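Local coordinates for adhesion and penetration protein autotransporter (Haemophilus influenzae, PDB 3SYJ) that mediates bacterial adherence to host cells and bacterial aggregation, and is probably also a serine protease, carried to the cell surface as an autotransporter passenger domain, at residues N761-V766 and F781-Q786; P803-L808 and R849-T854; T819-Y824 and K875-K880; T907-K912 and G944-H949. One frame throughout, in Å; residues are numbered along the deposited sequence.

Contact 1 (N761-V766 and F781-Q786)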
loop_
_atom_site.group_PDB
_atom_site.type_symbol
_atom_site.label_atom_id
_atom_site.label_comp_id
_atom_site.label_asym_id
_atom_site.label_seq_id
_atom_site.Cartn_x
_atom_site.Cartn_y
_atom_site.Cartn_z
ATOM N N ASN A 761 -16.063 13.577 -7.545
ATOM C CA ASN A 761 -14.609 13.506 -7.501
ATOM C C ASN A 761 -14.089 12.305 -6.730
ATOM O O ASN A 761 -14.013 12.328 -5.500
ATOM C CB ASN A 761 -14.059 14.793 -6.897
ATOM C CG ASN A 761 -14.869 16.008 -7.313
ATOM O OD1 ASN A 761 -14.968 16.325 -8.500
ATOM N ND2 ASN A 761 -15.475 16.681 -6.338
ATOM N N LEU A 762 -13.730 11.252 -7.457
ATOM C CA LEU A 762 -13.115 10.085 -6.841
ATOM C C LEU A 762 -11.607 10.248 -6.845
ATOM O O LEU A 762 -10.954 10.112 -7.880
ATOM C CB LEU A 762 -13.502 8.798 -7.571
ATOM C CG LEU A 762 -12.750 7.546 -7.110
ATOM C CD1 LEU A 762 -12.947 7.310 -5.623
ATOM C CD2 LEU A 762 -13.201 6.333 -7.900
ATOM N N ASN A 763 -11.066 10.563 -5.677
ATOM C CA ASN A 763 -9.633 10.654 -5.483
ATOM C C ASN A 763 -9.107 9.336 -4.919
ATOM O O ASN A 763 -8.896 9.200 -3.711
ATOM C CB ASN A 763 -9.313 11.826 -4.553
ATOM C CG ASN A 763 -7.839 11.927 -4.228
ATOM O OD1 ASN A 763 -7.054 11.052 -4.587
ATOM N ND2 ASN A 763 -7.455 12.997 -3.540
ATOM N N GLY A 764 -8.911 8.364 -5.806
ATOM C CA GLY A 764 -8.488 7.031 -5.419
ATOM C C GLY A 764 -8.681 6.049 -6.562
ATOM O O GLY A 764 -9.083 6.435 -7.658
ATOM N N ASN A 765 -8.416 4.772 -6.304
ATOM C CA ASN A 765 -8.389 3.776 -7.373
ATOM C C ASN A 765 -9.571 2.812 -7.388
ATOM O O ASN A 765 -10.230 2.595 -6.374
ATOM C CB ASN A 765 -7.074 2.997 -7.325
ATOM C CG ASN A 765 -5.870 3.909 -7.202
ATOM O OD1 ASN A 765 -5.727 4.879 -7.953
ATOM N ND2 ASN A 765 -5.003 3.612 -6.239
ATOM N N VAL A 766 -9.822 2.234 -8.556
ATOM C CA VAL A 766 -10.911 1.289 -8.737
ATOM C C VAL A 766 -10.374 -0.069 -9.179
ATOM O O VAL A 766 -9.485 -0.160 -10.025
ATOM C CB VAL A 766 -11.928 1.794 -9.775
ATOM C CG1 VAL A 766 -13.065 0.797 -9.931
ATOM C CG2 VAL A 766 -12.460 3.166 -9.372
ATOM N N PHE A 781 -11.521 12.020 -14.034
ATOM C CA PHE A 781 -10.868 11.087 -13.134
ATOM C C PHE A 781 -9.413 10.933 -13.558
ATOM O O PHE A 781 -9.113 10.868 -14.755
ATOM C CB PHE A 781 -11.589 9.747 -13.191
ATOM C CG PHE A 781 -11.004 8.697 -12.298
ATOM C CD1 PHE A 781 -11.084 8.815 -10.920
ATOM C CD2 PHE A 781 -10.403 7.572 -12.842
ATOM C CE1 PHE A 781 -10.560 7.840 -10.098
ATOM C CE2 PHE A 781 -9.873 6.591 -12.028
ATOM C CZ PHE A 781 -9.952 6.722 -10.653
ATOM N N SER A 782 -8.515 10.883 -12.578
ATOM C CA SER A 782 -7.082 10.889 -12.854
ATOM C C SER A 782 -6.330 9.826 -12.065
ATOM O O SER A 782 -5.148 9.990 -11.770
ATOM C CB SER A 782 -6.489 12.261 -12.536
ATOM O OG SER A 782 -6.570 12.522 -11.145
ATOM N N HIS A 783 -7.014 8.737 -11.727
ATOM C CA HIS A 783 -6.376 7.655 -10.982
ATOM C C HIS A 783 -6.464 6.305 -11.699
ATOM O O HIS A 783 -6.841 6.235 -12.867
ATOM C CB HIS A 783 -6.924 7.579 -9.551
ATOM C CG HIS A 783 -6.602 8.787 -8.726
ATOM N ND1 HIS A 783 -5.539 8.830 -7.849
ATOM C CD2 HIS A 783 -7.189 10.005 -8.662
ATOM C CE1 HIS A 783 -5.491 10.017 -7.273
ATOM N NE2 HIS A 783 -6.481 10.750 -7.751
ATOM N N GLN A 784 -6.097 5.242 -10.994
ATOM C CA GLN A 784 -5.947 3.927 -11.611
ATOM C C GLN A 784 -7.261 3.150 -11.664
ATOM O O GLN A 784 -8.045 3.179 -10.717
ATOM C CB GLN A 784 -4.868 3.112 -10.870
ATOM C CG GLN A 784 -3.442 3.662 -11.033
ATOM C CD GLN A 784 -2.415 3.022 -10.088
ATOM O OE1 GLN A 784 -2.561 1.870 -9.669
ATOM N NE2 GLN A 784 -1.368 3.779 -9.755
ATOM N N ILE A 785 -7.506 2.470 -12.783
ATOM C CA ILE A 785 -8.598 1.498 -12.852
ATOM C C ILE A 785 -8.086 0.131 -13.299
ATOM O O ILE A 785 -7.445 0.008 -14.340
ATOM C CB ILE A 785 -9.731 1.929 -13.798
ATOM C CG1 ILE A 785 -10.204 3.342 -13.472
ATOM C CG2 ILE A 785 -10.894 0.957 -13.693
ATOM C CD1 ILE A 785 -11.336 3.810 -14.352
ATOM N N GLN A 786 -8.379 -0.892 -12.507
ATOM C CA GLN A 786 -7.947 -2.253 -12.803
ATOM C C GLN A 786 -9.157 -3.173 -12.891
ATOM O O GLN A 786 -9.923 -3.302 -11.936
ATOM C CB GLN A 786 -6.978 -2.745 -11.721
ATOM C CG GLN A 786 -6.956 -4.255 -11.509
ATOM C CD GLN A 786 -6.162 -4.991 -12.570
ATOM O OE1 GLN A 786 -5.141 -4.495 -13.056
ATOM N NE2 GLN A 786 -6.625 -6.186 -12.934
HETATM O O HOH W 1 -9.781 11.890 -9.969
#

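Contact 2 (P803-L808 and R849-T854)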
loop_
_atom_site.group_PDB
_atom_site.type_symbol
_atom_site.label_atom_id
_atom_site.label_comp_id
_atom_site.label_asym_id
_atom_site.label_seq_id
_atom_site.Cartn_x
_atom_site.Cartn_y
_atom_site.Cartn_z
ATOM N N PRO A 803 -2.775 7.177 -15.024
ATOM C CA PRO A 803 -1.552 7.513 -14.285
ATOM C C PRO A 803 -0.385 6.581 -14.615
ATOM O O PRO A 803 0.773 6.962 -14.435
ATOM C CB PRO A 803 -1.964 7.310 -12.818
ATOM C CG PRO A 803 -3.399 6.770 -12.851
ATOM C CD PRO A 803 -3.646 6.292 -14.240
ATOM N N SER A 804 -0.700 5.373 -15.081
ATOM C CA SER A 804 0.296 4.343 -15.356
ATOM C C SER A 804 -0.303 3.204 -16.185
ATOM O O SER A 804 -1.493 3.215 -16.492
ATOM C CB SER A 804 0.850 3.791 -14.042
ATOM O OG SER A 804 -0.169 3.144 -13.295
ATOM N N ASP A 805 0.524 2.227 -16.546
ATOM C CA ASP A 805 0.045 1.044 -17.255
ATOM C C ASP A 805 -1.213 0.504 -16.582
ATOM O O ASP A 805 -1.296 0.446 -15.355
ATOM C CB ASP A 805 1.118 -0.050 -17.292
ATOM C CG ASP A 805 2.139 0.168 -18.390
ATOM O OD1 ASP A 805 2.168 1.273 -18.973
ATOM O OD2 ASP A 805 2.912 -0.772 -18.672
ATOM N N THR A 806 -2.185 0.103 -17.393
ATOM C CA THR A 806 -3.493 -0.290 -16.883
ATOM C C THR A 806 -4.083 -1.441 -17.677
ATOM O O THR A 806 -3.932 -1.503 -18.897
ATOM C CB THR A 806 -4.490 0.889 -16.946
ATOM O OG1 THR A 806 -4.419 1.648 -15.735
ATOM C CG2 THR A 806 -5.914 0.384 -17.132
ATOM N N THR A 807 -4.768 -2.342 -16.985
ATOM C CA THR A 807 -5.466 -3.430 -17.654
ATOM C C THR A 807 -6.956 -3.434 -17.338
ATOM O O THR A 807 -7.366 -3.289 -16.186
ATOM C CB THR A 807 -4.859 -4.791 -17.292
ATOM O OG1 THR A 807 -3.472 -4.790 -17.641
ATOM C CG2 THR A 807 -5.568 -5.911 -18.039
ATOM N N LEU A 808 -7.741 -3.593 -18.361
ATOM C CA LEU A 808 -9.165 -3.715 -18.217
ATOM C C LEU A 808 -9.642 -4.873 -19.052
ATOM O O LEU A 808 -8.947 -5.372 -19.886
ATOM C CB LEU A 808 -9.867 -2.442 -18.673
ATOM C CG LEU A 808 -9.457 -1.114 -18.100
ATOM C CD1 LEU A 808 -10.105 -0.026 -18.816
ATOM C CD2 LEU A 808 -9.744 -1.026 -16.644
ATOM N N ARG A 849 7.972 6.325 -18.574
ATOM C CA ARG A 849 7.675 7.555 -19.303
ATOM C C ARG A 849 6.467 7.417 -20.235
ATOM O O ARG A 849 5.693 8.358 -20.396
ATOM C CB ARG A 849 8.903 8.029 -20.085
ATOM C CG ARG A 849 8.601 9.048 -21.173
ATOM C CD ARG A 849 8.068 10.355 -20.603
ATOM N NE ARG A 849 7.464 11.181 -21.649
ATOM C CZ ARG A 849 6.166 11.469 -21.728
ATOM N NH1 ARG A 849 5.326 11.017 -20.807
ATOM N NH2 ARG A 849 5.706 12.224 -22.720
ATOM N N PHE A 850 6.307 6.252 -20.854
ATOM C CA PHE A 850 5.157 6.018 -21.725
ATOM C C PHE A 850 4.263 4.918 -21.171
ATOM O O PHE A 850 4.743 3.950 -20.571
ATOM C CB PHE A 850 5.598 5.685 -23.153
ATOM C CG PHE A 850 6.235 6.838 -23.873
ATOM C CD1 PHE A 850 5.472 7.919 -24.285
ATOM C CD2 PHE A 850 7.595 6.843 -24.136
ATOM C CE1 PHE A 850 6.053 8.984 -24.948
ATOM C CE2 PHE A 850 8.185 7.906 -24.799
ATOM C CZ PHE A 850 7.413 8.978 -25.206
ATOM N N ASN A 851 2.958 5.075 -21.374
ATOM C CA ASN A 851 1.982 4.147 -20.812
ATOM C C ASN A 851 1.267 3.316 -21.863
ATOM O O ASN A 851 1.196 3.693 -23.034
ATOM C CB ASN A 851 0.949 4.901 -19.974
ATOM C CG ASN A 851 1.561 5.573 -18.766
ATOM O OD1 ASN A 851 2.560 5.102 -18.215
ATOM N ND2 ASN A 851 0.964 6.680 -18.343
ATOM N N THR A 852 0.729 2.185 -21.424
ATOM C CA THR A 852 -0.064 1.319 -22.280
ATOM C C THR A 852 -1.386 0.989 -21.600
ATOM O O THR A 852 -1.417 0.583 -20.438
ATOM C CB THR A 852 0.679 0.000 -22.595
ATOM O OG1 THR A 852 1.891 0.285 -23.306
ATOM C CG2 THR A 852 -0.194 -0.925 -23.433
ATOM N N LEU A 853 -2.479 1.177 -22.324
ATOM C CA LEU A 853 -3.769 0.704 -21.863
ATOM C C LEU A 853 -4.098 -0.591 -22.591
ATOM O O LEU A 853 -4.175 -0.617 -23.818
ATOM C CB LEU A 853 -4.849 1.754 -22.114
ATOM C CG LEU A 853 -6.306 1.326 -21.914
ATOM C CD1 LEU A 853 -6.546 0.754 -20.517
ATOM C CD2 LEU A 853 -7.241 2.494 -22.194
ATOM N N THR A 854 -4.278 -1.665 -21.834
ATOM C CA THR A 854 -4.632 -2.958 -22.401
ATOM C C THR A 854 -6.106 -3.241 -22.155
ATOM O O THR A 854 -6.576 -3.147 -21.020
ATOM C CB THR A 854 -3.807 -4.091 -21.756
ATOM O OG1 THR A 854 -2.410 -3.865 -21.983
ATOM C CG2 THR A 854 -4.207 -5.446 -22.331
HETATM O O HOH W 2 0.622 9.295 -16.651
HETATM O O HOH W 3 4.770 2.347 -17.978
#

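Contact 3 (T819-Y824 and K875-K880)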
loop_
_atom_site.group_PDB
_atom_site.type_symbol
_atom_site.label_atom_id
_atom_site.label_comp_id
_atom_site.label_asym_id
_atom_site.label_seq_id
_atom_site.Cartn_x
_atom_site.Cartn_y
_atom_site.Cartn_z
ATOM N N THR A 819 -7.016 10.021 -21.802
ATOM C CA THR A 819 -5.647 10.469 -21.989
ATOM C C THR A 819 -4.692 9.437 -21.402
ATOM O O THR A 819 -4.671 9.217 -20.189
ATOM C CB THR A 819 -5.416 11.823 -21.322
ATOM O OG1 THR A 819 -6.443 12.731 -21.737
ATOM C CG2 THR A 819 -4.059 12.381 -21.704
ATOM N N LEU A 820 -3.901 8.807 -22.267
ATOM C CA LEU A 820 -3.084 7.661 -21.877
ATOM C C LEU A 820 -1.933 8.029 -20.950
ATOM O O LEU A 820 -1.396 7.176 -20.250
ATOM C CB LEU A 820 -2.535 6.949 -23.118
ATOM C CG LEU A 820 -3.526 6.244 -24.050
ATOM C CD1 LEU A 820 -2.784 5.546 -25.178
ATOM C CD2 LEU A 820 -4.363 5.244 -23.284
ATOM N N ASN A 821 -1.561 9.303 -20.948
ATOM C CA ASN A 821 -0.394 9.755 -20.201
ATOM C C ASN A 821 -0.587 11.143 -19.603
ATOM O O ASN A 821 -1.078 12.066 -20.269
ATOM C CB ASN A 821 0.848 9.737 -21.100
ATOM C CG ASN A 821 2.148 9.748 -20.309
ATOM O OD1 ASN A 821 2.453 10.708 -19.596
ATOM N ND2 ASN A 821 2.925 8.678 -20.439
ATOM N N SER A 822 -0.183 11.283 -18.344
ATOM C CA SER A 822 -0.327 12.537 -17.610
ATOM C C SER A 822 0.502 13.678 -18.203
ATOM O O SER A 822 0.312 14.842 -17.854
ATOM C CB SER A 822 0.050 12.331 -16.140
ATOM O OG SER A 822 1.432 12.027 -16.009
ATOM N N ALA A 823 1.418 13.342 -19.102
ATOM C CA ALA A 823 2.305 14.339 -19.686
ATOM C C ALA A 823 1.656 15.048 -20.871
ATOM O O ALA A 823 2.216 15.993 -21.429
ATOM C CB ALA A 823 3.618 13.700 -20.105
ATOM N N TYR A 824 0.467 14.595 -21.242
ATOM C CA TYR A 824 -0.190 15.097 -22.438
ATOM C C TYR A 824 -0.479 16.600 -22.399
ATOM O O TYR A 824 -0.484 17.253 -23.442
ATOM C CB TYR A 824 -1.465 14.299 -22.712
ATOM C CG TYR A 824 -2.191 14.699 -23.976
ATOM C CD1 TYR A 824 -1.915 14.074 -25.192
ATOM C CD2 TYR A 824 -3.160 15.691 -23.954
ATOM C CE1 TYR A 824 -2.584 14.436 -26.347
ATOM C CE2 TYR A 824 -3.832 16.057 -25.098
ATOM C CZ TYR A 824 -3.541 15.430 -26.290
ATOM O OH TYR A 824 -4.214 15.805 -27.425
ATOM N N LYS A 875 8.989 5.797 -29.901
ATOM C CA LYS A 875 8.310 5.344 -28.694
ATOM C C LYS A 875 7.026 6.143 -28.518
ATOM O O LYS A 875 6.910 7.254 -29.036
ATOM C CB LYS A 875 9.201 5.568 -27.471
ATOM C CG LYS A 875 10.523 4.814 -27.492
ATOM C CD LYS A 875 11.524 5.426 -26.517
ATOM C CE LYS A 875 11.086 5.253 -25.065
ATOM N NZ LYS A 875 11.328 3.874 -24.543
ATOM N N SER A 876 6.068 5.583 -27.781
ATOM C CA SER A 876 4.821 6.286 -27.487
ATOM C C SER A 876 3.931 5.535 -26.502
ATOM O O SER A 876 4.215 4.394 -26.123
ATOM C CB SER A 876 4.031 6.532 -28.771
ATOM O OG SER A 876 3.289 5.384 -29.129
ATOM N N ASP A 877 2.846 6.187 -26.093
ATOM C CA ASP A 877 1.799 5.518 -25.333
ATOM C C ASP A 877 1.188 4.482 -26.261
ATOM O O ASP A 877 1.217 4.642 -27.480
ATOM C CB ASP A 877 0.726 6.509 -24.879
ATOM C CG ASP A 877 1.248 7.529 -23.879
ATOM O OD1 ASP A 877 2.043 7.150 -22.990
ATOM O OD2 ASP A 877 0.849 8.710 -23.978
ATOM N N LYS A 878 0.636 3.418 -25.689
ATOM C CA LYS A 878 0.105 2.325 -26.488
ATOM C C LYS A 878 -1.338 1.994 -26.124
ATOM O O LYS A 878 -1.746 2.117 -24.971
ATOM C CB LYS A 878 0.981 1.078 -26.333
ATOM C CG LYS A 878 2.389 1.233 -26.898
ATOM C CD LYS A 878 2.345 1.499 -28.400
ATOM C CE LYS A 878 3.621 2.168 -28.905
ATOM N NZ LYS A 878 4.789 1.256 -28.860
ATOM N N LEU A 879 -2.108 1.587 -27.123
ATOM C CA LEU A 879 -3.444 1.064 -26.897
ATOM C C LEU A 879 -3.460 -0.367 -27.416
ATOM O O LEU A 879 -3.381 -0.604 -28.620
ATOM C CB LEU A 879 -4.489 1.922 -27.611
ATOM C CG LEU A 879 -5.964 1.538 -27.467
ATOM C CD1 LEU A 879 -6.368 1.457 -26.001
ATOM C CD2 LEU A 879 -6.847 2.525 -28.220
ATOM N N LYS A 880 -3.534 -1.319 -26.491
ATOM C CA LYS A 880 -3.478 -2.739 -26.822
ATOM C C LYS A 880 -4.872 -3.357 -26.765
ATOM O O LYS A 880 -5.485 -3.421 -25.704
ATOM C CB LYS A 880 -2.533 -3.456 -25.858
ATOM C CG LYS A 880 -2.390 -4.944 -26.099
ATOM C CD LYS A 880 -1.352 -5.557 -25.169
ATOM C CE LYS A 880 0.047 -5.059 -25.499
ATOM N NZ LYS A 880 1.098 -5.942 -24.919
HETATM O O HOH W 4 -1.328 10.499 -23.314
#

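Contact 4 (T907-K912 and G944-H949)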
loop_
_atom_site.group_PDB
_atom_site.type_symbol
_atom_site.label_atom_id
_atom_site.label_comp_id
_atom_site.label_asym_id
_atom_site.label_seq_id
_atom_site.Cartn_x
_atom_site.Cartn_y
_atom_site.Cartn_z
ATOM N N THR A 907 3.787 2.191 -34.063
ATOM C CA THR A 907 2.513 1.570 -33.726
ATOM C C THR A 907 1.827 2.357 -32.607
ATOM O O THR A 907 2.453 2.681 -31.598
ATOM C CB THR A 907 2.701 0.092 -33.298
ATOM O OG1 THR A 907 3.399 -0.622 -34.328
ATOM C CG2 THR A 907 1.355 -0.582 -33.040
ATOM N N LEU A 908 0.550 2.679 -32.797
ATOM C CA LEU A 908 -0.224 3.365 -31.768
ATOM C C LEU A 908 -1.264 2.425 -31.169
ATOM O O LEU A 908 -1.404 2.331 -29.948
ATOM C CB LEU A 908 -0.897 4.618 -32.334
ATOM C CG LEU A 908 0.046 5.783 -32.631
ATOM C CD1 LEU A 908 -0.737 7.005 -33.079
ATOM C CD2 LEU A 908 0.901 6.105 -31.412
ATOM N N VAL A 909 -1.983 1.724 -32.040
ATOM C CA VAL A 909 -2.972 0.747 -31.619
ATOM C C VAL A 909 -2.574 -0.636 -32.115
ATOM O O VAL A 909 -2.400 -0.845 -33.315
ATOM C CB VAL A 909 -4.361 1.090 -32.175
ATOM C CG1 VAL A 909 -5.389 0.101 -31.654
ATOM C CG2 VAL A 909 -4.747 2.514 -31.798
ATOM N N GLU A 910 -2.433 -1.580 -31.192
ATOM C CA GLU A 910 -1.967 -2.919 -31.538
ATOM C C GLU A 910 -2.885 -4.009 -31.011
ATOM O O GLU A 910 -3.844 -3.743 -30.285
ATOM C CB GLU A 910 -0.557 -3.145 -30.993
ATOM C CG GLU A 910 -0.457 -3.003 -29.481
ATOM C CD GLU A 910 0.975 -3.052 -28.972
ATOM O OE1 GLU A 910 1.787 -3.815 -29.536
ATOM O OE2 GLU A 910 1.281 -2.330 -28.000
ATOM N N SER A 911 -2.578 -5.244 -31.380
ATOM C CA SER A 911 -3.310 -6.391 -30.872
ATOM C C SER A 911 -2.578 -6.982 -29.673
ATOM O O SER A 911 -1.355 -6.873 -29.566
ATOM C CB SER A 911 -3.460 -7.445 -31.963
ATOM O OG SER A 911 -3.979 -8.647 -31.428
ATOM N N LYS A 912 -3.320 -7.626 -28.790
ATOM C CA LYS A 912 -2.767 -8.202 -27.582
ATOM C C LYS A 912 -1.914 -9.412 -27.899
ATOM O O LYS A 912 -1.138 -9.836 -27.094
ATOM C CB LYS A 912 -3.858 -8.538 -26.549
ATOM C CG LYS A 912 -4.921 -9.464 -27.041
ATOM C CD LYS A 912 -5.969 -9.826 -26.042
ATOM C CE LYS A 912 -5.387 -10.482 -24.842
ATOM N NZ LYS A 912 -6.403 -11.297 -24.132
ATOM N N GLY A 944 -2.576 -5.424 -39.737
ATOM C CA GLY A 944 -3.485 -5.668 -38.629
ATOM C C GLY A 944 -3.405 -4.700 -37.460
ATOM O O GLY A 944 -4.108 -4.876 -36.463
ATOM N N GLU A 945 -2.556 -3.682 -37.577
ATOM C CA GLU A 945 -2.370 -2.701 -36.508
ATOM C C GLU A 945 -2.410 -1.277 -37.052
ATOM O O GLU A 945 -2.181 -1.057 -38.239
ATOM C CB GLU A 945 -1.045 -2.945 -35.782
ATOM C CG GLU A 945 -0.869 -4.376 -35.314
ATOM C CD GLU A 945 0.271 -4.547 -34.331
ATOM O OE1 GLU A 945 1.358 -3.970 -34.556
ATOM O OE2 GLU A 945 0.078 -5.270 -33.331
ATOM N N PHE A 946 -2.704 -0.317 -36.178
ATOM C CA PHE A 946 -2.784 1.090 -36.569
ATOM C C PHE A 946 -1.497 1.830 -36.238
ATOM O O PHE A 946 -1.149 2.003 -35.068
ATOM C CB PHE A 946 -3.993 1.770 -35.917
ATOM C CG PHE A 946 -5.308 1.278 -36.442
ATOM C CD1 PHE A 946 -5.961 1.956 -37.454
ATOM C CD2 PHE A 946 -5.880 0.119 -35.942
ATOM C CE1 PHE A 946 -7.170 1.494 -37.951
ATOM C CE2 PHE A 946 -7.085 -0.348 -36.435
ATOM C CZ PHE A 946 -7.732 0.341 -37.439
ATOM N N ARG A 947 -0.792 2.260 -37.280
ATOM C CA ARG A 947 0.528 2.851 -37.109
ATOM C C ARG A 947 0.645 4.238 -37.733
ATOM O O ARG A 947 -0.123 4.599 -38.628
ATOM C CB ARG A 947 1.596 1.933 -37.705
ATOM C CG ARG A 947 1.450 0.479 -37.319
ATOM C CD ARG A 947 2.730 -0.285 -37.583
ATOM N NE ARG A 947 2.655 -1.635 -37.036
ATOM C CZ ARG A 947 2.387 -2.717 -37.759
ATOM N NH1 ARG A 947 2.186 -2.603 -39.065
ATOM N NH2 ARG A 947 2.330 -3.912 -37.182
ATOM N N LEU A 948 1.608 5.010 -37.232
ATOM C CA LEU A 948 2.004 6.271 -37.845
ATOM C C LEU A 948 3.024 5.974 -38.930
ATOM O O LEU A 948 4.032 5.305 -38.692
ATOM C CB LEU A 948 2.610 7.216 -36.812
ATOM C CG LEU A 948 1.631 7.867 -35.842
ATOM C CD1 LEU A 948 2.365 8.819 -34.912
ATOM C CD2 LEU A 948 0.531 8.588 -36.603
ATOM N N HIS A 949 2.758 6.488 -40.124
ATOM C CA HIS A 949 3.519 6.107 -41.300
ATOM C C HIS A 949 3.952 7.337 -42.089
ATOM O O HIS A 949 3.227 8.328 -42.164
ATOM C CB HIS A 949 2.666 5.175 -42.167
ATOM C CG HIS A 949 3.388 4.607 -43.346
ATOM N ND1 HIS A 949 2.811 4.510 -44.595
ATOM C CD2 HIS A 949 4.639 4.102 -43.469
ATOM C CE1 HIS A 949 3.674 3.968 -45.435
ATOM N NE2 HIS A 949 4.792 3.712 -44.778
#

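Contact 1 (N761-V766 and F781-Q786)
H783 lays one face of its imidazole over the backbone at G764, with the amide nitrogen of G764 above the ring centre. With CG beside the backbone N (chi1 -65°), it reaches back along N763-G764. The ring edge carrying NE2 ends 3.2 Å from N763 OD1, but at an angle too poor for a hydrogen bond. F781 comes to the same corner from the interior. Its ring presents an edge to two carbonyls, CE1 lying 3.2 Å from L762 O and CZ 3.1 Å from G764 O, and runs alongside L762, CE1 of F781 3.7 Å from CG of L762. A water accepts from S782 N and donates to L762 O, joining the two backbones where they have spread apart. Beyond the corner they close up as parallel strands. N765 OD1 takes the amide of Q784 at 3.1 Å (N-H...O 161°), and its amide plane lies nearly parallel to that of the Q784 side chain. V766 bonds to 781-786 through both its N, to Q784 O at 3.0 Å, and its O, to Q786 N at 2.8 Å. N746 OD1 likewise accepts N765 N one coil earlier, consistent with an asparagine stack at a turn of the parallel beta-helix. V766 and I785 turn inward onto F774 of strand 773-777, F781 meets W800 of the following coil, and strands 742-744 and 747-749 flank 761-766.

Contact 2 (P803-L808 and R849-T854)
Backbone hydrogen bonds carry most of the contact between P803-L808 and R849-T854. T806 N donates to T852 O at 3.2 Å, T854 N to T806 O at 3.0 Å and L808 N to T854 O at 2.9 Å, binding the two short strands in parallel with their directions 16° apart. One side chain extends this pattern: D805 OD1 accepts T852 N at 3.0 Å, met from above the carboxylate plane, and a water links the same oxygen, weakly, to F850 O. N851 lays its amide against S804, with OD1 3.7 Å from S804 CA, while its ND2 is held by L820 O. Apolar contact gathers on the interior face. T806 CG2, anti to the backbone N, presses on L853 CD1 at 3.5 Å, a tight fit, and L808 CD1 adds a contact to the same methyl at 4.0 Å. On the outer face T807 and T854 run side by side. In the second subunit, N656 packs on T807 and K635 makes a long, weak ion pair with D805. Parallel strands from successive coils, with aliphatic groups stacked inside, are the hallmark of the parallel beta-helix of autotransporter passenger domains.

Contact 3 (T819-Y824 and K875-K880)
An Asx turn at N821, where the chain leaves strand 816-819, is tied to D877 of K875-K880. N821 OD1 accepts A823 N at 2.9 Å on a lone pair in the carbonyl plane, while the other end of the amide reaches across: ND2 donates to the syn lone pair of D877 OD1 at 3.1 Å (N-H...O 150°). With CG turned away from the backbone N (chi1 -161°), the amide crosses the aspartate at about a right angle in direction, yet the two flat groups are only 24° out of parallel. N821 ND2 also bonds to R849 O. The buried carboxylate is well supplied with donors: OD1 takes N851 N as well, OD2 is bonded to T868 OG1, and a water sits 2.9 Å from D877 OD2, making a weak bond with N821 N. Such a set of donors probably favours the charged form. Beside this polar cluster L820 and D877 run antiparallel alongside each other, CB of L820 3.7 Å from D877 CB and its CD1 3.6 Å from K878 O, with M802, L853 and F867 also against L820. Asparagine and aspartate thus clamp the root of a long loop, partly not modelled, that departs from one coil of the beta-helix.

Contact 4 (T907-K912 and G944-H949)
A classic beta bulge joins T907-K912 to the antiparallel strand 945-949, with L908 and V909 both set against F946. F946 O accepts from two amides, L908 N at 2.9 Å and V909 N at 3.2 Å, both in its carbonyl plane; F946 N returns a bond to V909 O at 2.9 Å. The extra residue shifts the register by one at the corner where T907-K912 bends. On one face R947 stretches out beside T907, extended from CG to NE, and NE donates to T907 OG1 at 3.0 Å, with the hydroxyl at the guanidinium edge and almost exactly in its plane. E945 holds the same guanidinium by a salt bridge, OE1 to NH2 2.8 Å, while CB of E945 lies over part of its face. The other carboxylate oxygen, E945 OE2, is met on its anti side, well out of the carboxylate plane, by S911 N at 3.3 Å, so one glutamate braces both strands. The like charge of E910 lies nearby; K878 and K880, packed against E910, may offset it. The opposite face is apolar: V909 CB touches F946 CB at 3.8 Å, and L908 CD1 meets L948 CG at 3.7 Å. F946 stands edge-to-face with F923. Strand 906-911 runs between 875-881, parallel to it, and 945-949, which in turn pairs antiparallel with 935-942, while L891 and V893 of strand 887-895 lie against V909 and L908.

In the fold
The four contacts follow one another along the C-terminal half of the beta-helical stalk, far from the protease domain. Contacts 1 and 2 have centres 13 Å apart and touch where I785 and H783 meet T806, L808 and P803. Contacts 2 and 3 alternate along the chain and lie closest, 7 Å between centres, sharing the neighbouring strands 852-855 and 875-881. Contact 4, its centre 13 Å from that of contact 3 and 27 Å from that of contact 1, continues through 906-911, bonded to 875-881 by L879 and E910. Parallel coil-on-coil pairing thus gives way to antiparallel pairing near the end of the modelled chain, and the second subunit reaches contact 2, consistent with self-association along the stalk.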